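PDB 3QNK: putative lipoprotein from Bacteroides fragilis, which is of uncharacterised function but, as a SusD-like lipoprotein of the outer membrane, probably binds glycans at the cell surface for uptake. Local coordinates for residues 18-23 with 88-93; 22-27 with 108-113; 282-287 with 321-326; 310-315 with 473-478. One frame throughout, in Å; residues are numbered along the deposited sequence.

The four contacts form two pairs on opposite sides of the chain's centre. Interactions 1 and 2 both start from helix 17-29, which meets helix 76-93 in one and helix 101-126 in the other; their centres lie about 7 Å apart, and Phe90 touches both Val24 and Val111, joining the two. Interactions 3 and 4, with centres about 11 Å apart, join loops to helix ends and strands. All four are buried, and across each the side chains meet by packing alone. The first pair is helix against helix, aliphatic and aromatic; interaction 3 centres on one phenylalanine ring, interaction 4 on a tyrosine that meets a valine methyl and a second ring's edge.

Interaction 1 of 4, residues 18-23 with 88-93; sequences TLVKYY and NRFFER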
# COMPACT_ATOMS: atom_id res chain seq x y z
N THR B 18 0.43 26.76 -12.34
CA THR B 18 0.78 25.51 -13.02
C THR B 18 0.98 24.39 -11.99
O THR B 18 0.49 23.28 -12.20
CB THR B 18 2.01 25.71 -13.90
OG1 THR B 18 1.76 26.82 -14.76
CG2 THR B 18 2.36 24.49 -14.73
N LEU B 19 1.68 24.69 -10.88
CA LEU B 19 1.92 23.72 -9.81
C LEU B 19 0.62 23.37 -9.08
O LEU B 19 0.41 22.20 -8.75
CB LEU B 19 2.97 24.22 -8.83
CG LEU B 19 4.40 24.40 -9.34
CD1 LEU B 19 5.31 24.84 -8.21
CD2 LEU B 19 4.94 23.12 -10.00
N VAL B 20 -0.27 24.37 -8.87
CA VAL B 20 -1.56 24.14 -8.22
C VAL B 20 -2.42 23.30 -9.14
O VAL B 20 -3.08 22.38 -8.66
CB VAL B 20 -2.26 25.45 -7.78
CG1 VAL B 20 -3.65 25.17 -7.22
CG2 VAL B 20 -1.41 26.19 -6.75
N LYS B 21 -2.36 23.57 -10.46
CA LYS B 21 -3.11 22.79 -11.46
C LYS B 21 -2.58 21.33 -11.46
O LYS B 21 -3.39 20.40 -11.56
CB LYS B 21 -3.03 23.45 -12.85
N TYR B 22 -1.25 21.14 -11.27
CA TYR B 22 -0.61 19.82 -11.19
C TYR B 22 -1.04 19.08 -9.91
O TYR B 22 -1.22 17.86 -9.95
CB TYR B 22 0.92 19.94 -11.24
CG TYR B 22 1.50 20.22 -12.62
CD1 TYR B 22 0.78 19.91 -13.77
CD2 TYR B 22 2.78 20.74 -12.77
CE1 TYR B 22 1.30 20.19 -15.04
CE2 TYR B 22 3.32 21.01 -14.03
CZ TYR B 22 2.57 20.73 -15.17
OH TYR B 22 3.10 20.99 -16.43
N TYR B 23 -1.24 19.82 -8.80
CA TYR B 23 -1.70 19.25 -7.54
C TYR B 23 -3.08 18.61 -7.73
O TYR B 23 -3.30 17.47 -7.30
CB TYR B 23 -1.74 20.33 -6.43
CG TYR B 23 -1.94 19.78 -5.04
CD1 TYR B 23 -3.20 19.35 -4.60
CD2 TYR B 23 -0.88 19.71 -4.14
CE1 TYR B 23 -3.37 18.81 -3.33
CE2 TYR B 23 -1.04 19.17 -2.86
CZ TYR B 23 -2.30 18.72 -2.46
OH TYR B 23 -2.48 18.23 -1.20
N ASN B 88 -7.54 17.59 1.90
CA ASN B 88 -7.55 18.47 3.07
C ASN B 88 -6.40 19.45 3.04
O ASN B 88 -6.56 20.59 3.48
CB ASN B 88 -7.53 17.65 4.36
CG ASN B 88 -8.77 16.84 4.59
OD1 ASN B 88 -9.86 17.16 4.10
ND2 ASN B 88 -8.63 15.78 5.37
N ARG B 89 -5.25 19.03 2.49
CA ARG B 89 -4.10 19.91 2.34
C ARG B 89 -4.42 21.00 1.35
O ARG B 89 -4.12 22.16 1.61
CB ARG B 89 -2.87 19.14 1.88
CG ARG B 89 -1.70 20.05 1.52
CD ARG B 89 -0.90 20.50 2.72
NE ARG B 89 0.45 19.95 2.63
CZ ARG B 89 1.02 19.19 3.56
NH1 ARG B 89 0.36 18.88 4.67
NH2 ARG B 89 2.25 18.73 3.38
N PHE B 90 -5.03 20.63 0.20
CA PHE B 90 -5.43 21.59 -0.81
C PHE B 90 -6.27 22.68 -0.14
O PHE B 90 -5.91 23.87 -0.19
CB PHE B 90 -6.21 20.91 -1.95
CG PHE B 90 -6.68 21.87 -3.03
CD1 PHE B 90 -7.89 22.54 -2.91
CD2 PHE B 90 -5.91 22.10 -4.17
CE1 PHE B 90 -8.30 23.45 -3.89
CE2 PHE B 90 -6.33 22.98 -5.15
CZ PHE B 90 -7.54 23.63 -5.02
N PHE B 91 -7.35 22.23 0.57
CA PHE B 91 -8.28 23.12 1.27
C PHE B 91 -7.57 24.04 2.29
O PHE B 91 -7.95 25.21 2.40
CB PHE B 91 -9.39 22.31 1.94
CG PHE B 91 -10.33 21.64 0.97
CD1 PHE B 91 -10.98 22.38 -0.02
CD2 PHE B 91 -10.62 20.28 1.09
CE1 PHE B 91 -11.87 21.75 -0.90
CE2 PHE B 91 -11.51 19.66 0.22
CZ PHE B 91 -12.13 20.40 -0.77
N GLU B 92 -6.53 23.55 2.96
CA GLU B 92 -5.74 24.33 3.91
C GLU B 92 -4.89 25.41 3.23
O GLU B 92 -4.78 26.51 3.76
CB GLU B 92 -4.79 23.43 4.73
CG GLU B 92 -5.45 22.60 5.81
CD GLU B 92 -4.56 21.68 6.63
OE1 GLU B 92 -3.39 21.46 6.24
OE2 GLU B 92 -5.04 21.17 7.67
N ARG B 93 -4.27 25.09 2.09
CA ARG B 93 -3.30 25.98 1.45
C ARG B 93 -3.85 26.82 0.29
O ARG B 93 -3.16 27.77 -0.11
CB ARG B 93 -2.09 25.16 0.97
CG ARG B 93 -1.40 24.30 2.05
CD ARG B 93 0.03 24.72 2.31
NE ARG B 93 0.08 26.12 2.75
CZ ARG B 93 1.11 26.94 2.56
NH1 ARG B 93 2.20 26.52 1.92
NH2 ARG B 93 1.05 28.19 2.99
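Tyr23 and Phe90 carry this contact, with Val20 and Arg89 completing it. The Tyr23 ring reaches across from helix 17-29 because CG stands anti to the backbone N (chi1 -168°), and its CE1 comes to 3.8 Å from Phe90 CB. Phe90 extends in the same way (chi1 179°), and its ring presents an edge to Tyr23, with CD1 of Tyr23 lying near the Phe90 ring plane, 3.9 Å from Phe90 CD2. One turn back, Val20 brings CG1 to 4.0 Å from Phe90 CE2, the two side chains crossing at about a right angle. Segments 18-23 and 88-93 run roughly antiparallel, at 152°, with axes 12.1 Å apart at closest approach, a distance bridged by the two aromatic side chains. Both helices lie in the N-terminal helical region, consistent with the alpha-alpha superhelix of SusD-like proteins, and Phe90 continues onto Thr108 and Val111 of helix 101-126. The phenol end of Tyr23 lies against the aliphatic root of Arg89, OH to CB being 3.2 Å; the hydroxyl is hydrogen-bonded to Lys86 O. Beyond CG the Arg89 chain bends at chi2 and chi3, and its guanidinium forms a salt bridge with Glu7, while the Tyr23 ring also meets that of Trp14.

Interaction 2 of 4, residues 22-27 with 108-113; sequences YYVNDL and TGEVHF
Val111 loses the most surface here, followed by Val24 and Leu27, and the contact is built round these three aliphatic side chains. Leu27 touches with one branch: its CD1 lies 3.8 Å from Val111 CG2 and 3.9 Å from Val111 CG1, so that a single methyl rests against both arms of the valine. The fork of Val111 is set by chi1 (-173°), which puts CG1 anti to the backbone N and CG2 anti to the carbonyl carbon. One turn before Leu27, Val24 points toward the other helix and meets Val111 more loosely, CG2 to CG2 at 4.3 Å. Its second methyl, CG1, comes equally near to Glu110 CB at 4.3 Å, touching only the aliphatic root of that residue. The carboxylate of Glu110 turns to other partners: OE1 is hydrogen-bonded to Tyr28 OH and makes a long, weak ion pair with Arg178, OE2 one with Arg106. Val24 and Val111 are also the closest backbone pair, with CA atoms 7.1 Å apart. Phe90 of helix 76-93 packs against both valines, while Leu107 and Leu114 extend the apolar layer along helix 101-126. The segment axes approach to 10.5 Å and run nearly parallel, at 17°; this aliphatic helix packing is consistent with the TPR-like alpha-alpha superhelix of SusD proteins.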
# COMPACT_ATOMS: atom_id res chain seq x y z
N TYR B 22 -1.25 21.14 -11.27
CA TYR B 22 -0.61 19.82 -11.19
C TYR B 22 -1.04 19.08 -9.91
O TYR B 22 -1.22 17.86 -9.95
CB TYR B 22 0.92 19.94 -11.24
CG TYR B 22 1.50 20.22 -12.62
CD1 TYR B 22 0.78 19.91 -13.77
CD2 TYR B 22 2.78 20.74 -12.77
CE1 TYR B 22 1.30 20.19 -15.04
CE2 TYR B 22 3.32 21.01 -14.03
CZ TYR B 22 2.57 20.73 -15.17
OH TYR B 22 3.10 20.99 -16.43
N TYR B 23 -1.24 19.82 -8.80
CA TYR B 23 -1.70 19.25 -7.54
C TYR B 23 -3.08 18.61 -7.73
O TYR B 23 -3.30 17.47 -7.30
CB TYR B 23 -1.74 20.33 -6.43
CG TYR B 23 -1.94 19.78 -5.04
CD1 TYR B 23 -3.20 19.35 -4.60
CD2 TYR B 23 -0.88 19.71 -4.14
CE1 TYR B 23 -3.37 18.81 -3.33
CE2 TYR B 23 -1.04 19.17 -2.86
CZ TYR B 23 -2.30 18.72 -2.46
OH TYR B 23 -2.48 18.23 -1.20
N VAL B 24 -4.01 19.33 -8.41
CA VAL B 24 -5.37 18.85 -8.66
C VAL B 24 -5.31 17.63 -9.61
O VAL B 24 -6.03 16.67 -9.38
CB VAL B 24 -6.29 19.98 -9.17
CG1 VAL B 24 -7.72 19.50 -9.39
CG2 VAL B 24 -6.29 21.14 -8.18
N ASN B 25 -4.37 17.62 -10.59
CA ASN B 25 -4.17 16.46 -11.48
C ASN B 25 -3.76 15.24 -10.68
O ASN B 25 -4.23 14.13 -10.98
CB ASN B 25 -3.10 16.75 -12.54
CG ASN B 25 -3.47 17.74 -13.62
OD1 ASN B 25 -4.53 18.40 -13.62
ND2 ASN B 25 -2.57 17.87 -14.59
N ASP B 26 -2.92 15.44 -9.63
CA ASP B 26 -2.48 14.38 -8.73
C ASP B 26 -3.66 13.83 -7.96
O ASP B 26 -3.73 12.62 -7.73
CB ASP B 26 -1.40 14.89 -7.78
CG ASP B 26 -0.77 13.83 -6.90
OD1 ASP B 26 -0.29 12.82 -7.45
OD2 ASP B 26 -0.72 14.04 -5.65
N LEU B 27 -4.61 14.71 -7.57
CA LEU B 27 -5.81 14.30 -6.84
C LEU B 27 -6.72 13.47 -7.74
O LEU B 27 -7.28 12.48 -7.28
CB LEU B 27 -6.56 15.51 -6.25
CG LEU B 27 -5.85 16.30 -5.16
CD1 LEU B 27 -6.58 17.60 -4.88
CD2 LEU B 27 -5.76 15.53 -3.90
N THR B 108 -11.32 24.44 -6.48
CA THR B 108 -11.81 24.07 -5.14
C THR B 108 -13.03 23.13 -5.28
O THR B 108 -13.11 22.15 -4.55
CB THR B 108 -12.11 25.31 -4.30
OG1 THR B 108 -10.96 26.15 -4.31
CG2 THR B 108 -12.45 24.97 -2.86
N GLY B 109 -13.91 23.42 -6.24
CA GLY B 109 -15.08 22.61 -6.54
C GLY B 109 -14.71 21.20 -6.93
O GLY B 109 -15.33 20.25 -6.46
N GLU B 110 -13.64 21.05 -7.73
CA GLU B 110 -13.12 19.76 -8.20
C GLU B 110 -12.61 18.94 -7.02
O GLU B 110 -12.87 17.75 -6.96
CB GLU B 110 -12.02 19.94 -9.26
CG GLU B 110 -12.38 20.85 -10.42
CD GLU B 110 -11.46 20.78 -11.62
OE1 GLU B 110 -11.26 19.66 -12.15
OE2 GLU B 110 -10.98 21.84 -12.08
N VAL B 111 -11.93 19.59 -6.06
CA VAL B 111 -11.41 18.93 -4.86
C VAL B 111 -12.57 18.53 -3.93
O VAL B 111 -12.50 17.45 -3.33
CB VAL B 111 -10.34 19.79 -4.15
CG1 VAL B 111 -9.69 19.02 -3.02
CG2 VAL B 111 -9.27 20.24 -5.15
N HIS B 112 -13.67 19.34 -3.88
CA HIS B 112 -14.86 18.99 -3.10
C HIS B 112 -15.48 17.71 -3.64
O HIS B 112 -15.84 16.83 -2.85
CB HIS B 112 -15.91 20.11 -3.10
CG HIS B 112 -15.64 21.18 -2.09
ND1 HIS B 112 -15.76 20.94 -0.73
CD2 HIS B 112 -15.20 22.45 -2.28
CE1 HIS B 112 -15.40 22.07 -0.13
NE2 HIS B 112 -15.06 23.01 -1.03
N PHE B 113 -15.57 17.61 -4.99
CA PHE B 113 -16.12 16.46 -5.69
C PHE B 113 -15.27 15.23 -5.41
O PHE B 113 -15.82 14.17 -5.14
CB PHE B 113 -16.20 16.72 -7.22
CG PHE B 113 -16.61 15.52 -8.03
CD1 PHE B 113 -17.95 15.13 -8.11
CD2 PHE B 113 -15.66 14.73 -8.67
CE1 PHE B 113 -18.32 14.00 -8.83
CE2 PHE B 113 -16.03 13.61 -9.42
CZ PHE B 113 -17.36 13.25 -9.47

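Interaction 3 of 4, residues 282-287 with 321-326; sequences DAFEMA and ANIVFH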
# COMPACT_ATOMS: atom_id res chain seq x y z
N ASP B 282 -30.07 -15.88 -16.74
CA ASP B 282 -31.51 -16.13 -16.62
C ASP B 282 -32.33 -14.86 -16.48
O ASP B 282 -33.51 -14.86 -16.85
CB ASP B 282 -31.79 -17.04 -15.41
CG ASP B 282 -31.48 -18.53 -15.62
OD1 ASP B 282 -31.27 -18.95 -16.80
OD2 ASP B 282 -31.48 -19.29 -14.62
N ALA B 283 -31.71 -13.78 -15.93
CA ALA B 283 -32.36 -12.50 -15.67
C ALA B 283 -32.48 -11.60 -16.93
O ALA B 283 -33.27 -10.65 -16.92
CB ALA B 283 -31.61 -11.77 -14.58
N PHE B 284 -31.74 -11.91 -18.02
CA PHE B 284 -31.87 -11.17 -19.28
C PHE B 284 -33.13 -11.62 -19.99
O PHE B 284 -33.33 -12.80 -20.23
CB PHE B 284 -30.66 -11.37 -20.20
CG PHE B 284 -29.43 -10.62 -19.77
CD1 PHE B 284 -29.23 -9.29 -20.17
CD2 PHE B 284 -28.45 -11.23 -19.01
CE1 PHE B 284 -28.09 -8.60 -19.78
CE2 PHE B 284 -27.30 -10.55 -18.63
CZ PHE B 284 -27.12 -9.23 -19.01
N GLU B 285 -34.01 -10.67 -20.24
CA GLU B 285 -35.30 -10.92 -20.89
C GLU B 285 -35.16 -11.16 -22.36
O GLU B 285 -34.15 -10.78 -22.97
CB GLU B 285 -36.20 -9.70 -20.69
CG GLU B 285 -36.71 -9.50 -19.28
CD GLU B 285 -37.42 -8.17 -19.13
OE1 GLU B 285 -38.48 -8.00 -19.77
OE2 GLU B 285 -36.89 -7.28 -18.43
N MSE B 286 -36.23 -11.70 -22.97
CA MSE B 286 -36.35 -11.86 -24.41
C MSE B 286 -36.50 -10.46 -25.02
O MSE B 286 -36.90 -9.53 -24.30
CB MSE B 286 -37.55 -12.75 -24.75
CG MSE B 286 -37.43 -14.13 -24.15
SE MSE B 286 -35.82 -15.05 -24.70
CE MSE B 286 -36.24 -15.46 -26.51
N ALA B 287 -36.21 -10.30 -26.32
CA ALA B 287 -36.29 -8.99 -26.99
C ALA B 287 -37.64 -8.32 -26.87
O ALA B 287 -37.68 -7.09 -26.93
CB ALA B 287 -35.92 -9.13 -28.45
N ALA B 321 -24.58 -7.56 -25.43
CA ALA B 321 -23.70 -6.45 -25.10
C ALA B 321 -22.85 -6.76 -23.88
O ALA B 321 -21.75 -6.23 -23.77
CB ALA B 321 -24.52 -5.19 -24.83
N ASN B 322 -23.36 -7.58 -22.96
CA ASN B 322 -22.66 -7.91 -21.72
C ASN B 322 -22.00 -9.29 -21.65
O ASN B 322 -21.02 -9.47 -20.91
CB ASN B 322 -23.66 -7.88 -20.56
CG ASN B 322 -24.02 -6.53 -20.04
OD1 ASN B 322 -23.55 -6.14 -18.98
ND2 ASN B 322 -24.95 -5.84 -20.71
N ILE B 323 -22.62 -10.31 -22.31
CA ILE B 323 -22.19 -11.69 -22.15
C ILE B 323 -21.45 -12.25 -23.35
O ILE B 323 -21.96 -12.22 -24.47
CB ILE B 323 -23.44 -12.56 -21.79
CG1 ILE B 323 -24.28 -11.99 -20.60
CG2 ILE B 323 -23.10 -14.02 -21.55
CD1 ILE B 323 -23.52 -11.63 -19.27
N VAL B 324 -20.26 -12.83 -23.08
CA VAL B 324 -19.45 -13.62 -24.00
C VAL B 324 -19.79 -15.08 -23.64
O VAL B 324 -19.52 -15.51 -22.50
CB VAL B 324 -17.92 -13.31 -23.92
CG1 VAL B 324 -17.11 -14.23 -24.84
CG2 VAL B 324 -17.62 -11.85 -24.21
N PHE B 325 -20.45 -15.79 -24.58
CA PHE B 325 -20.93 -17.17 -24.38
C PHE B 325 -20.42 -18.12 -25.51
O PHE B 325 -19.78 -17.69 -26.45
CB PHE B 325 -22.47 -17.20 -24.29
CG PHE B 325 -23.11 -16.46 -25.45
CD1 PHE B 325 -23.29 -17.08 -26.68
CD2 PHE B 325 -23.50 -15.13 -25.32
CE1 PHE B 325 -23.81 -16.39 -27.75
CE2 PHE B 325 -24.04 -14.44 -26.39
CZ PHE B 325 -24.17 -15.07 -27.61
N HIS B 326 -20.67 -19.43 -25.36
CA HIS B 326 -20.27 -20.43 -26.34
C HIS B 326 -20.82 -20.04 -27.68
O HIS B 326 -22.04 -19.89 -27.83
CB HIS B 326 -20.77 -21.81 -25.92
CG HIS B 326 -20.35 -22.91 -26.86
ND1 HIS B 326 -19.05 -23.38 -26.88
CD2 HIS B 326 -21.08 -23.60 -27.78
CE1 HIS B 326 -19.03 -24.34 -27.79
NE2 HIS B 326 -20.22 -24.51 -28.35
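The ring of Phe284 reaches two successive residues with its far end. Its CE2 lies 3.9 Å from Ile323 CG1 and 4.0 Å from Ile323 CD1, while CZ comes to 4.0 Å from Asn322 CB. The touching carbons CG1 and CB lie neither squarely over the ring nor in its plane. Ile323 meets it with its longer branch, which chi1 (-51°) places anti to the carbonyl carbon, beside the backbone N. Asn322 offers its CB methylene, and its side chain crosses that of Phe284 at about a right angle, with ring and amide planes 50° apart. The Phe284 side chain also packs on Ile445 of helix 432-446 and on Arg318. The Asn322 amide is held at both ends: OD1 accepts from Lys363 NZ and ND2 donates to Arg318 O, so these two bonds, not the phenyl ring, set how the amide is turned. Backbone bonds of Glu285 with Glu316 and of Ala287 with Gly314 tie the loop to the stretch leading into helix 317-322. Phe284 follows directly on helix 278-283, alongside helix 432-446, and faces the junction where helix 317-322 gives way to strand 323-324, itself paired antiparallel with strand 360-361.

Interaction 4 of 4, residues 310-315 with 473-478; sequences GIYEGR and VRFVSP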
# COMPACT_ATOMS: atom_id res chain seq x y z
N GLY B 310 -33.37 -22.38 -26.96
CA GLY B 310 -32.74 -21.23 -27.61
C GLY B 310 -31.98 -20.35 -26.66
O GLY B 310 -32.09 -19.12 -26.73
N ILE B 311 -31.24 -21.01 -25.74
CA ILE B 311 -30.57 -20.38 -24.60
C ILE B 311 -29.97 -19.01 -24.97
O ILE B 311 -30.29 -18.03 -24.28
CB ILE B 311 -29.56 -21.31 -23.87
CG1 ILE B 311 -28.99 -20.61 -22.63
CG2 ILE B 311 -28.47 -21.86 -24.80
CD1 ILE B 311 -28.72 -21.42 -21.49
N TYR B 312 -29.22 -18.90 -26.08
CA TYR B 312 -28.57 -17.64 -26.45
C TYR B 312 -29.23 -16.93 -27.64
O TYR B 312 -28.67 -15.95 -28.13
CB TYR B 312 -27.06 -17.85 -26.71
CG TYR B 312 -26.36 -18.60 -25.59
CD1 TYR B 312 -26.55 -18.24 -24.26
CD2 TYR B 312 -25.50 -19.65 -25.86
CE1 TYR B 312 -25.90 -18.91 -23.23
CE2 TYR B 312 -24.87 -20.36 -24.84
CZ TYR B 312 -25.08 -19.98 -23.52
OH TYR B 312 -24.44 -20.64 -22.50
N GLU B 313 -30.43 -17.39 -28.07
CA GLU B 313 -31.23 -16.84 -29.15
C GLU B 313 -32.34 -15.92 -28.60
O GLU B 313 -32.90 -16.16 -27.54
CB GLU B 313 -31.85 -18.00 -29.95
CG GLU B 313 -30.94 -18.67 -30.98
CD GLU B 313 -31.22 -20.12 -31.36
OE1 GLU B 313 -32.39 -20.55 -31.26
OE2 GLU B 313 -30.26 -20.82 -31.78
N GLY B 314 -32.65 -14.89 -29.36
CA GLY B 314 -33.76 -13.96 -29.16
C GLY B 314 -33.79 -13.05 -27.96
O GLY B 314 -34.85 -12.48 -27.64
N ARG B 315 -32.62 -12.85 -27.32
CA ARG B 315 -32.49 -12.02 -26.12
C ARG B 315 -32.50 -10.54 -26.44
O ARG B 315 -32.32 -10.15 -27.61
CB ARG B 315 -31.19 -12.37 -25.39
CG ARG B 315 -31.11 -13.78 -24.81
CD ARG B 315 -32.21 -14.15 -23.83
NE ARG B 315 -31.97 -15.51 -23.39
CZ ARG B 315 -31.61 -15.85 -22.16
NH1 ARG B 315 -31.58 -14.94 -21.20
NH2 ARG B 315 -31.32 -17.12 -21.88
N VAL B 473 -22.68 -23.15 -16.91
CA VAL B 473 -22.86 -24.22 -17.90
C VAL B 473 -21.50 -24.88 -18.19
O VAL B 473 -20.45 -24.30 -17.94
CB VAL B 473 -23.61 -23.81 -19.20
CG1 VAL B 473 -25.02 -23.32 -18.89
CG2 VAL B 473 -22.82 -22.78 -20.03
N ARG B 474 -21.55 -26.12 -18.70
CA ARG B 474 -20.42 -26.95 -19.08
C ARG B 474 -20.83 -27.65 -20.35
O ARG B 474 -21.90 -28.25 -20.37
CB ARG B 474 -20.14 -27.92 -17.94
CG ARG B 474 -19.08 -28.94 -18.17
CD ARG B 474 -18.99 -29.82 -16.94
NE ARG B 474 -19.63 -31.11 -17.17
CZ ARG B 474 -20.28 -31.82 -16.25
NH1 ARG B 474 -20.37 -31.37 -15.00
NH2 ARG B 474 -20.82 -32.98 -16.56
N PHE B 475 -20.02 -27.55 -21.42
CA PHE B 475 -20.34 -28.19 -22.69
C PHE B 475 -19.78 -29.61 -22.77
O PHE B 475 -18.62 -29.88 -22.43
CB PHE B 475 -19.90 -27.35 -23.89
CG PHE B 475 -20.92 -26.26 -24.17
CD1 PHE B 475 -21.03 -25.15 -23.32
CD2 PHE B 475 -21.77 -26.34 -25.27
CE1 PHE B 475 -21.99 -24.17 -23.55
CE2 PHE B 475 -22.73 -25.35 -25.49
CZ PHE B 475 -22.84 -24.28 -24.63
N VAL B 476 -20.66 -30.52 -23.17
CA VAL B 476 -20.38 -31.96 -23.29
C VAL B 476 -20.20 -32.32 -24.79
O VAL B 476 -19.76 -33.42 -25.12
CB VAL B 476 -21.45 -32.84 -22.58
CG1 VAL B 476 -21.47 -32.55 -21.09
CG2 VAL B 476 -22.83 -32.67 -23.19
N SER B 477 -20.51 -31.37 -25.69
CA SER B 477 -20.35 -31.53 -27.13
C SER B 477 -20.26 -30.15 -27.74
O SER B 477 -20.52 -29.19 -27.01
CB SER B 477 -21.51 -32.34 -27.71
OG SER B 477 -22.60 -31.50 -28.04
N PRO B 478 -19.96 -29.97 -29.05
CA PRO B 478 -19.94 -28.60 -29.61
C PRO B 478 -21.29 -27.88 -29.55
O PRO B 478 -21.32 -26.66 -29.70
CB PRO B 478 -19.57 -28.84 -31.09
CG PRO B 478 -18.90 -30.11 -31.10
CD PRO B 478 -19.59 -30.96 -30.08
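With chi1 at -51°, Tyr312 places its CG anti to the carbonyl carbon, and the ring is carried from the loop toward strand 469-475. Val473 answers from the opposite direction: its chi1 of -61° leaves CG2 between the backbone N and the carbonyl carbon, and this methyl meets Tyr312 OH at 3.6 Å. Two residues along the strand, Phe475 adds a looser touch, its CZ lying 4.4 Å from Tyr312 CE2. Each of these rings presents an edge to the other, with the approaching carbon near the ring plane, so the pair meets edge to edge and is not a stack. The faces have other partners. Ile311 CG2 lies over the centre of one face of the Tyr312 ring, 3.7 Å above its plane; Phe325 stacks with the same tyrosine, and His326 stacks with Phe475. A type I turn from Gly310 to Glu313, closed by the bond from Glu313 N to Gly310 O, sets Ile311 and Tyr312 at its middle positions. Arg315 NH2 adds a weak bond to Ile311 O, at 2.8 Å, within the same loop. The strand belongs to a small antiparallel sheet, next to strand 480-488, whose Phe481 packs on Val473. Val473 offers only a methyl to the hydroxyl of Tyr312, whose polar partner is the OH of Tyr359, to which it is hydrogen-bonded; the contact itself therefore rests on packing, with the buried hydroxyl satisfied from outside it.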